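Local coordinates for protein DspB (Aggregatibacter actinomycetemcomitans, PDB 1YHT) that probably hydrolyses the beta-linked N-acetylglucosamine polymer of biofilms, as a biofilm-releasing family 20 glycoside hydrolase with beta-N-acetylhexosaminidase activity, at residues 156-168 with 198-211. Sequence-based numbering, arbitrary orientation.
Sequences SITFMQSLMSEVI and YANKLSYFLEKKGL
The thioether of M164 lies between L202, L206 and the ring of F205, and a buried, apolar cluster of segments 156-168 and 198-211 gathers around it. Its chain runs out extended and then bends at the last torsion, which places M164 CE 3.6 Å from L206 CG, while M164 SD rests 3.9 Å from L202 CG. The sulfur stands obliquely to the F205 ring, a Met-aromatic contact 5.2 Å from the centroid. One turn further on, I168 and L211 meet tip to tip, and CD1 of I168 also touches CD2 of L206. At the other end of the contact M160 and I157 pack against the edge of the Y198 ring, whose hydroxyl is hydrogen-bonded to S117. The segments illustrate how neighbouring outer helices of a TIM barrel pair: helices 154-171 and 192-208 flank strand 177-181 in the beta-alpha-beta succession and set M160, M164 and L206 on the barrel strands beneath. The axes of 156-168 and 198-208 approach to 11.2 Å, their N-to-C directions 36° apart. Nearer solvent the interface becomes more polar but stays closely packed. There the Q161 side chain is laid flat over F205, its amide plane only 10° from the ring plane and CG 3.9 Å from the centroid, almost on the ring normal, in a CH-pi contact. F205 reaches this position because its CG is anti to the backbone N (chi1 170°), which sends the ring across to the other helix. S165 OG sits in the plane of the same ring, at its edge, 3.2 Å from F205 CZ. The loose side belongs to two exposed lysines: K201 brings CD only to 4.1 Å from I157 CD1, and K209, just before the Schellman turn at G210, offers S165 OG a weak hydrogen bond from NZ.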
ATOM      1  N   SER A 156      14.365  -6.631 -15.744  1.00 10.44           N
ATOM      2  CA  SER A 156      13.678  -6.483 -14.494  1.00 10.43           C
ATOM      3  C   SER A 156      12.449  -5.626 -14.619  1.00  9.55           C
ATOM      4  O   SER A 156      11.380  -5.966 -14.061  1.00  9.40           O
ATOM      5  CB  SER A 156      14.641  -5.948 -13.438  1.00 10.31           C
ATOM      6  OG  SER A 156      15.717  -6.893 -13.327  1.00 10.58           O
ATOM      7  N   ILE A 157      12.575  -4.553 -15.410  1.00  9.20           N
ATOM      8  CA  ILE A 157      11.437  -3.683 -15.703  1.00  9.10           C
ATOM      9  C   ILE A 157      10.367  -4.408 -16.532  1.00  8.09           C
ATOM     10  O   ILE A 157       9.177  -4.346 -16.215  1.00  8.08           O
ATOM     11  CB  ILE A 157      11.890  -2.406 -16.409  1.00  8.86           C
ATOM     12  CG1 ILE A 157      12.847  -1.670 -15.483  1.00 11.32           C
ATOM     13  CG2 ILE A 157      10.690  -1.514 -16.777  1.00  8.58           C
ATOM     14  CD1 ILE A 157      13.660  -0.534 -16.176  1.00 12.79           C
ATOM     15  N   THR A 158      10.797  -5.122 -17.559  1.00  8.76           N
ATOM     16  CA  THR A 158       9.903  -5.956 -18.351  1.00  7.97           C
ATOM     17  C   THR A 158       9.155  -6.972 -17.461  1.00  7.69           C
ATOM     18  O   THR A 158       7.969  -7.136 -17.568  1.00  7.20           O
ATOM     19  CB  THR A 158      10.687  -6.667 -19.466  1.00  7.93           C
ATOM     20  OG1 THR A 158      11.228  -5.683 -20.379  1.00  9.88           O
ATOM     21  CG2 THR A 158       9.757  -7.616 -20.298  1.00  7.72           C
ATOM     22  N   PHE A 159       9.879  -7.676 -16.606  1.00  8.10           N
ATOM     23  CA  PHE A 159       9.261  -8.613 -15.679  1.00  7.72           C
ATOM     24  C   PHE A 159       8.181  -7.970 -14.793  1.00  8.35           C
ATOM     25  O   PHE A 159       7.054  -8.497 -14.690  1.00  7.92           O
ATOM     26  CB  PHE A 159      10.297  -9.283 -14.782  1.00  8.24           C
ATOM     27  CG  PHE A 159       9.673 -10.052 -13.681  1.00  8.12           C
ATOM     28  CD1 PHE A 159       9.132 -11.303 -13.933  1.00 12.25           C
ATOM     29  CD2 PHE A 159       9.522  -9.488 -12.417  1.00  9.88           C
ATOM     30  CE1 PHE A 159       8.475 -12.030 -12.910  1.00 12.38           C
ATOM     31  CE2 PHE A 159       8.854 -10.179 -11.414  1.00 11.91           C
ATOM     32  CZ  PHE A 159       8.342 -11.472 -11.662  1.00 12.00           C
ATOM     33  N   MET A 160       8.535  -6.847 -14.166  1.00  7.49           N
ATOM     34  CA  MET A 160       7.637  -6.076 -13.310  1.00  7.97           C
ATOM     35  C   MET A 160       6.378  -5.709 -14.063  1.00  7.47           C
ATOM     36  O   MET A 160       5.291  -5.880 -13.530  1.00  7.72           O
ATOM     37  CB  MET A 160       8.280  -4.785 -12.772  1.00  8.22           C
ATOM     38  CG  MET A 160       9.210  -5.016 -11.631  1.00 11.90           C
ATOM     39  SD  MET A 160       8.529  -5.986 -10.280  1.00 16.39           S
ATOM     40  CE  MET A 160       7.121  -5.052  -9.768  1.00 14.68           C
ATOM     41  N   GLN A 161       6.564  -5.225 -15.281  1.00  6.11           N
ATOM     42  CA  GLN A 161       5.471  -4.808 -16.101  1.00  6.18           C
ATOM     43  C   GLN A 161       4.572  -5.986 -16.523  1.00  5.94           C
ATOM     44  O   GLN A 161       3.394  -5.833 -16.558  1.00  6.33           O
ATOM     45  CB  GLN A 161       6.002  -4.058 -17.302  1.00  6.13           C
ATOM     46  CG  GLN A 161       6.437  -2.621 -16.902  1.00  6.80           C
ATOM     47  CD  GLN A 161       7.012  -1.857 -18.086  1.00  9.08           C
ATOM     48  OE1 GLN A 161       7.216  -2.429 -19.159  1.00  7.62           O
ATOM     49  NE2 GLN A 161       7.270  -0.561 -17.889  1.00  6.51           N
ATOM     50  N   SER A 162       5.146  -7.145 -16.815  1.00  5.97           N
ATOM     51  CA  SER A 162       4.346  -8.351 -17.074  1.00  6.13           C
ATOM     52  C   SER A 162       3.458  -8.731 -15.874  1.00  5.98           C
ATOM     53  O   SER A 162       2.315  -9.083 -16.085  1.00  5.77           O
ATOM     54  CB  SER A 162       5.208  -9.527 -17.532  1.00  6.80           C
ATOM     55  OG  SER A 162       5.856 -10.126 -16.429  1.00  8.04           O
ATOM     56  N   LEU A 163       3.952  -8.595 -14.636  1.00  5.35           N
ATOM     57  CA  LEU A 163       3.162  -8.874 -13.427  1.00  5.50           C
ATOM     58  C   LEU A 163       2.133  -7.749 -13.205  1.00  5.63           C
ATOM     59  O   LEU A 163       0.947  -7.998 -12.931  1.00  4.45           O
ATOM     60  CB  LEU A 163       4.071  -9.016 -12.193  1.00  5.79           C
ATOM     61  CG  LEU A 163       3.441  -9.464 -10.874  1.00  6.20           C
ATOM     62  CD1 LEU A 163       2.643 -10.825 -11.031  1.00  6.21           C
ATOM     63  CD2 LEU A 163       4.553  -9.571  -9.812  1.00  6.18           C
ATOM     64  N   MET A 164       2.544  -6.511 -13.435  1.00  5.80           N
ATOM     65  CA  MET A 164       1.568  -5.408 -13.388  1.00  5.72           C
ATOM     66  C   MET A 164       0.401  -5.632 -14.343  1.00  6.46           C
ATOM     67  O   MET A 164      -0.755  -5.424 -13.958  1.00  6.14           O
ATOM     68  CB  MET A 164       2.227  -4.076 -13.686  1.00  5.87           C
ATOM     69  CG  MET A 164       3.240  -3.629 -12.629  1.00  7.16           C
ATOM     70  SD  MET A 164       4.268  -2.235 -13.239  1.00  8.50           S
ATOM     71  CE  MET A 164       3.055  -0.910 -13.278  1.00 12.13           C
ATOM     72  N   SER A 165       0.687  -6.083 -15.569  1.00  6.37           N
ATOM     73  CA  SER A 165      -0.388  -6.375 -16.543  1.00  6.00           C
ATOM     74  C   SER A 165      -1.398  -7.416 -16.050  1.00  5.87           C
ATOM     75  O   SER A 165      -2.613  -7.295 -16.263  1.00  5.20           O
ATOM     76  CB  SER A 165       0.229  -6.840 -17.866  1.00  6.75           C
ATOM     77  OG  SER A 165       0.960  -5.774 -18.460  1.00  8.75           O
ATOM     78  N   GLU A 166      -0.884  -8.474 -15.413  1.00  6.30           N
ATOM     79  CA  GLU A 166      -1.728  -9.488 -14.814  1.00  5.93           C
ATOM     80  C   GLU A 166      -2.603  -8.916 -13.690  1.00  6.62           C
ATOM     81  O   GLU A 166      -3.814  -9.186 -13.612  1.00  7.11           O
ATOM     82  CB  GLU A 166      -0.849 -10.606 -14.281  1.00  6.66           C
ATOM     83  CG  GLU A 166      -1.686 -11.744 -13.694  1.00  7.21           C
ATOM     84  CD  GLU A 166      -0.847 -12.891 -13.184  1.00  8.38           C
ATOM     85  OE1 GLU A 166      -0.459 -12.841 -12.003  1.00  6.04           O
ATOM     86  OE2 GLU A 166      -0.631 -13.832 -13.952  1.00  6.68           O
ATOM     87  N   VAL A 167      -1.990  -8.131 -12.812  1.00  6.15           N
ATOM     88  CA  VAL A 167      -2.720  -7.490 -11.683  1.00  5.90           C
ATOM     89  C   VAL A 167      -3.805  -6.538 -12.208  1.00  7.16           C
ATOM     90  O   VAL A 167      -4.965  -6.559 -11.763  1.00  8.06           O
ATOM     91  CB  VAL A 167      -1.760  -6.822 -10.719  1.00  4.98           C
ATOM     92  CG1 VAL A 167      -2.514  -5.967  -9.722  1.00  5.96           C
ATOM     93  CG2 VAL A 167      -0.917  -7.866  -9.984  1.00  3.92           C
ATOM     94  N   ILE A 168      -3.456  -5.780 -13.233  1.00  7.44           N
ATOM     95  CA  ILE A 168      -4.428  -4.921 -13.913  1.00  6.70           C
ATOM     96  C   ILE A 168      -5.593  -5.716 -14.485  1.00  6.63           C
ATOM     97  O   ILE A 168      -6.766  -5.363 -14.278  1.00  6.92           O
ATOM     98  CB  ILE A 168      -3.708  -4.086 -15.012  1.00  7.04           C
ATOM     99  CG1 ILE A 168      -2.805  -3.093 -14.342  1.00  5.73           C
ATOM    100  CG2 ILE A 168      -4.714  -3.344 -15.922  1.00  6.69           C
ATOM    101  CD1 ILE A 168      -1.871  -2.374 -15.249  1.00  8.02           C
ATOM    102  N   TYR A 198      12.922   4.633 -13.075  1.00 10.21           N
ATOM    103  CA  TYR A 198      12.138   3.413 -12.883  1.00 10.17           C
ATOM    104  C   TYR A 198      10.662   3.790 -12.630  1.00 10.35           C
ATOM    105  O   TYR A 198       9.768   3.285 -13.270  1.00  9.97           O
ATOM    106  CB  TYR A 198      12.734   2.646 -11.685  1.00 11.25           C
ATOM    107  CG  TYR A 198      11.993   1.385 -11.244  1.00 11.06           C
ATOM    108  CD1 TYR A 198      12.051   0.210 -12.008  1.00  9.89           C
ATOM    109  CD2 TYR A 198      11.246   1.366 -10.057  1.00 10.46           C
ATOM    110  CE1 TYR A 198      11.366  -0.948 -11.614  1.00  9.09           C
ATOM    111  CE2 TYR A 198      10.541   0.209  -9.664  1.00 10.43           C
ATOM    112  CZ  TYR A 198      10.613  -0.950 -10.443  1.00 11.51           C
ATOM    113  OH  TYR A 198       9.944  -2.109 -10.063  1.00  9.69           O
ATOM    114  N   ALA A 199      10.432   4.686 -11.690  1.00 10.74           N
ATOM    115  CA  ALA A 199       9.062   5.058 -11.320  1.00 11.14           C
ATOM    116  C   ALA A 199       8.378   5.750 -12.509  1.00 10.61           C
ATOM    117  O   ALA A 199       7.210   5.492 -12.786  1.00 11.55           O
ATOM    118  CB  ALA A 199       9.053   5.948 -10.089  1.00 11.18           C
ATOM    119  N   ASN A 200       9.110   6.590 -13.229  1.00  9.84           N
ATOM    120  CA  ASN A 200       8.543   7.226 -14.406  1.00 10.20           C
ATOM    121  C   ASN A 200       8.139   6.170 -15.432  1.00  9.44           C
ATOM    122  O   ASN A 200       7.048   6.249 -15.986  1.00  9.46           O
ATOM    123  CB  ASN A 200       9.496   8.280 -15.001  1.00  9.82           C
ATOM    124  CG  ASN A 200       9.441   9.606 -14.280  1.00 11.74           C
ATOM    125  OD1 ASN A 200       8.526   9.856 -13.501  1.00  8.63           O
ATOM    126  ND2 ASN A 200      10.420  10.489 -14.552  1.00 11.45           N
ATOM    127  N   LYS A 201       8.980   5.167 -15.646  1.00  8.89           N
ATOM    128  CA  LYS A 201       8.681   4.135 -16.665  1.00 10.24           C
ATOM    129  C   LYS A 201       7.403   3.365 -16.335  1.00 10.54           C
ATOM    130  O   LYS A 201       6.560   3.065 -17.209  1.00  9.11           O
ATOM    131  CB  LYS A 201       9.855   3.182 -16.876  1.00  9.44           C
ATOM    132  CG  LYS A 201      10.909   3.741 -17.820  1.00 12.03           C
ATOM    133  CD  LYS A 201      12.139   2.870 -17.866  1.00 12.84           C
ATOM    134  CE  LYS A 201      13.120   3.336 -18.948  1.00 17.04           C
ATOM    135  NZ  LYS A 201      14.231   2.351 -19.110  1.00 18.55           N
ATOM    136  N   LEU A 202       7.265   3.102 -15.041  1.00 11.06           N
ATOM    137  CA  LEU A 202       6.082   2.419 -14.497  1.00 10.70           C
ATOM    138  C   LEU A 202       4.823   3.288 -14.680  1.00 10.08           C
ATOM    139  O   LEU A 202       3.784   2.800 -15.151  1.00 10.05           O
ATOM    140  CB  LEU A 202       6.365   2.023 -13.040  1.00 10.80           C
ATOM    141  CG  LEU A 202       6.906   0.619 -12.738  1.00 12.77           C
ATOM    142  CD1 LEU A 202       7.901  -0.040 -13.719  1.00 13.02           C
ATOM    143  CD2 LEU A 202       7.250   0.400 -11.302  1.00 12.57           C
ATOM    144  N   SER A 203       4.929   4.588 -14.388  1.00  9.39           N
ATOM    145  CA  SER A 203       3.793   5.492 -14.505  1.00  9.30           C
ATOM    146  C   SER A 203       3.292   5.634 -15.944  1.00  9.45           C
ATOM    147  O   SER A 203       2.065   5.669 -16.160  1.00  7.95           O
ATOM    148  CB  SER A 203       4.103   6.877 -13.931  1.00  9.31           C
ATOM    149  OG  SER A 203       5.032   7.620 -14.708  1.00 12.65           O
ATOM    150  N   TYR A 204       4.223   5.743 -16.913  1.00  7.84           N
ATOM    151  CA  TYR A 204       3.814   5.885 -18.320  1.00  9.01           C
ATOM    152  C   TYR A 204       3.259   4.552 -18.911  1.00  7.93           C
ATOM    153  O   TYR A 204       2.405   4.549 -19.775  1.00  8.45           O
ATOM    154  CB  TYR A 204       4.955   6.461 -19.159  1.00 10.39           C
ATOM    155  CG  TYR A 204       5.234   7.917 -18.785  1.00 12.26           C
ATOM    156  CD1 TYR A 204       4.240   8.878 -18.904  1.00 15.63           C
ATOM    157  CD2 TYR A 204       6.476   8.312 -18.310  1.00 13.63           C
ATOM    158  CE1 TYR A 204       4.475  10.196 -18.564  1.00 17.81           C
ATOM    159  CE2 TYR A 204       6.729   9.637 -17.947  1.00 15.85           C
ATOM    160  CZ  TYR A 204       5.728  10.567 -18.090  1.00 17.27           C
ATOM    161  OH  TYR A 204       5.968  11.876 -17.756  1.00 18.72           O
ATOM    162  N   PHE A 205       3.745   3.426 -18.399  1.00  8.05           N
ATOM    163  CA  PHE A 205       3.197   2.123 -18.758  1.00  7.64           C
ATOM    164  C   PHE A 205       1.746   2.058 -18.245  1.00  7.43           C
ATOM    165  O   PHE A 205       0.834   1.642 -18.962  1.00  7.86           O
ATOM    166  CB  PHE A 205       4.067   1.036 -18.135  1.00  7.97           C
ATOM    167  CG  PHE A 205       3.495  -0.324 -18.212  1.00  7.84           C
ATOM    168  CD1 PHE A 205       3.708  -1.116 -19.333  1.00 10.01           C
ATOM    169  CD2 PHE A 205       2.752  -0.839 -17.160  1.00 10.60           C
ATOM    170  CE1 PHE A 205       3.170  -2.434 -19.405  1.00 11.38           C
ATOM    171  CE2 PHE A 205       2.263  -2.143 -17.216  1.00 10.12           C
ATOM    172  CZ  PHE A 205       2.462  -2.927 -18.338  1.00 11.25           C
ATOM    173  N   LEU A 206       1.525   2.457 -17.001  1.00  7.59           N
ATOM    174  CA  LEU A 206       0.154   2.499 -16.447  1.00  7.71           C
ATOM    175  C   LEU A 206      -0.765   3.475 -17.198  1.00  8.26           C
ATOM    176  O   LEU A 206      -1.941   3.172 -17.457  1.00  6.66           O
ATOM    177  CB  LEU A 206       0.190   2.855 -14.958  1.00  8.11           C
ATOM    178  CG  LEU A 206       0.712   1.738 -14.050  1.00  7.59           C
ATOM    179  CD1 LEU A 206       1.023   2.231 -12.635  1.00  5.22           C
ATOM    180  CD2 LEU A 206      -0.233   0.557 -13.992  1.00  5.94           C
ATOM    181  N   GLU A 207      -0.242   4.661 -17.498  1.00  9.09           N
ATOM    182  CA  GLU A 207      -0.953   5.665 -18.281  1.00 11.00           C
ATOM    183  C   GLU A 207      -1.454   5.060 -19.583  1.00 11.57           C
ATOM    184  O   GLU A 207      -2.637   5.211 -19.919  1.00 11.65           O
ATOM    185  CB  GLU A 207      -0.078   6.939 -18.527  1.00 11.28           C
ATOM    186  CG  GLU A 207      -0.748   7.983 -19.403  1.00 14.16           C
ATOM    187  CD  GLU A 207       0.169   9.170 -19.707  1.00 19.59           C
ATOM    188  OE1 GLU A 207       1.180   9.008 -20.405  1.00 24.27           O
ATOM    189  OE2 GLU A 207      -0.127  10.279 -19.235  1.00 27.94           O
ATOM    190  N   LYS A 208      -0.613   4.303 -20.284  1.00 12.36           N
ATOM    191  CA  LYS A 208      -1.052   3.708 -21.544  1.00 13.63           C
ATOM    192  C   LYS A 208      -2.168   2.685 -21.320  1.00 13.53           C
ATOM    193  O   LYS A 208      -3.036   2.519 -22.172  1.00 13.26           O
ATOM    194  CB  LYS A 208       0.123   3.097 -22.326  1.00 15.36           C
ATOM    195  CG  LYS A 208      -0.223   2.770 -23.826  1.00 19.63           C
ATOM    196  CD  LYS A 208       0.902   1.929 -24.492  1.00 23.08           C
ATOM    197  CE  LYS A 208       0.463   1.303 -25.853  1.00 26.27           C
ATOM    198  NZ  LYS A 208       0.967  -0.143 -26.020  1.00 27.50           N
ATOM    199  N   LYS A 209      -2.149   2.010 -20.165  1.00 12.70           N
ATOM    200  CA  LYS A 209      -3.222   1.111 -19.744  1.00 12.13           C
ATOM    201  C   LYS A 209      -4.480   1.816 -19.220  1.00 12.09           C
ATOM    202  O   LYS A 209      -5.382   1.126 -18.758  1.00 12.82           O
ATOM    203  CB  LYS A 209      -2.713   0.241 -18.603  1.00 11.87           C
ATOM    204  CG  LYS A 209      -1.501  -0.647 -18.875  1.00 16.71           C
ATOM    205  CD  LYS A 209      -1.905  -1.835 -19.644  1.00 17.26           C
ATOM    206  CE  LYS A 209      -0.793  -2.894 -19.742  1.00 17.12           C
ATOM    207  NZ  LYS A 209      -1.458  -4.181 -20.045  1.00 19.66           N
ATOM    208  N   GLY A 210      -4.509   3.151 -19.207  1.00 10.99           N
ATOM    209  CA  GLY A 210      -5.664   3.913 -18.764  1.00 11.41           C
ATOM    210  C   GLY A 210      -5.730   4.014 -17.242  1.00 11.20           C
ATOM    211  O   GLY A 210      -6.795   4.243 -16.694  1.00 10.80           O
ATOM    212  N   LEU A 211      -4.593   3.825 -16.572  1.00 10.14           N
ATOM    213  CA  LEU A 211      -4.508   3.926 -15.133  1.00 11.26           C
ATOM    214  C   LEU A 211      -3.574   5.053 -14.646  1.00 11.17           C
ATOM    215  O   LEU A 211      -2.477   5.249 -15.162  1.00 11.20           O
ATOM    216  CB  LEU A 211      -4.051   2.598 -14.515  1.00 11.13           C
ATOM    217  CG  LEU A 211      -5.003   1.428 -14.719  1.00 14.01           C
ATOM    218  CD1 LEU A 211      -4.319   0.116 -14.468  1.00 12.35           C
ATOM    219  CD2 LEU A 211      -6.226   1.589 -13.799  1.00 13.51           C
TER
HETATM  220  O   HOH W   1      -3.052  -5.292 -18.534  1.00 11.23           O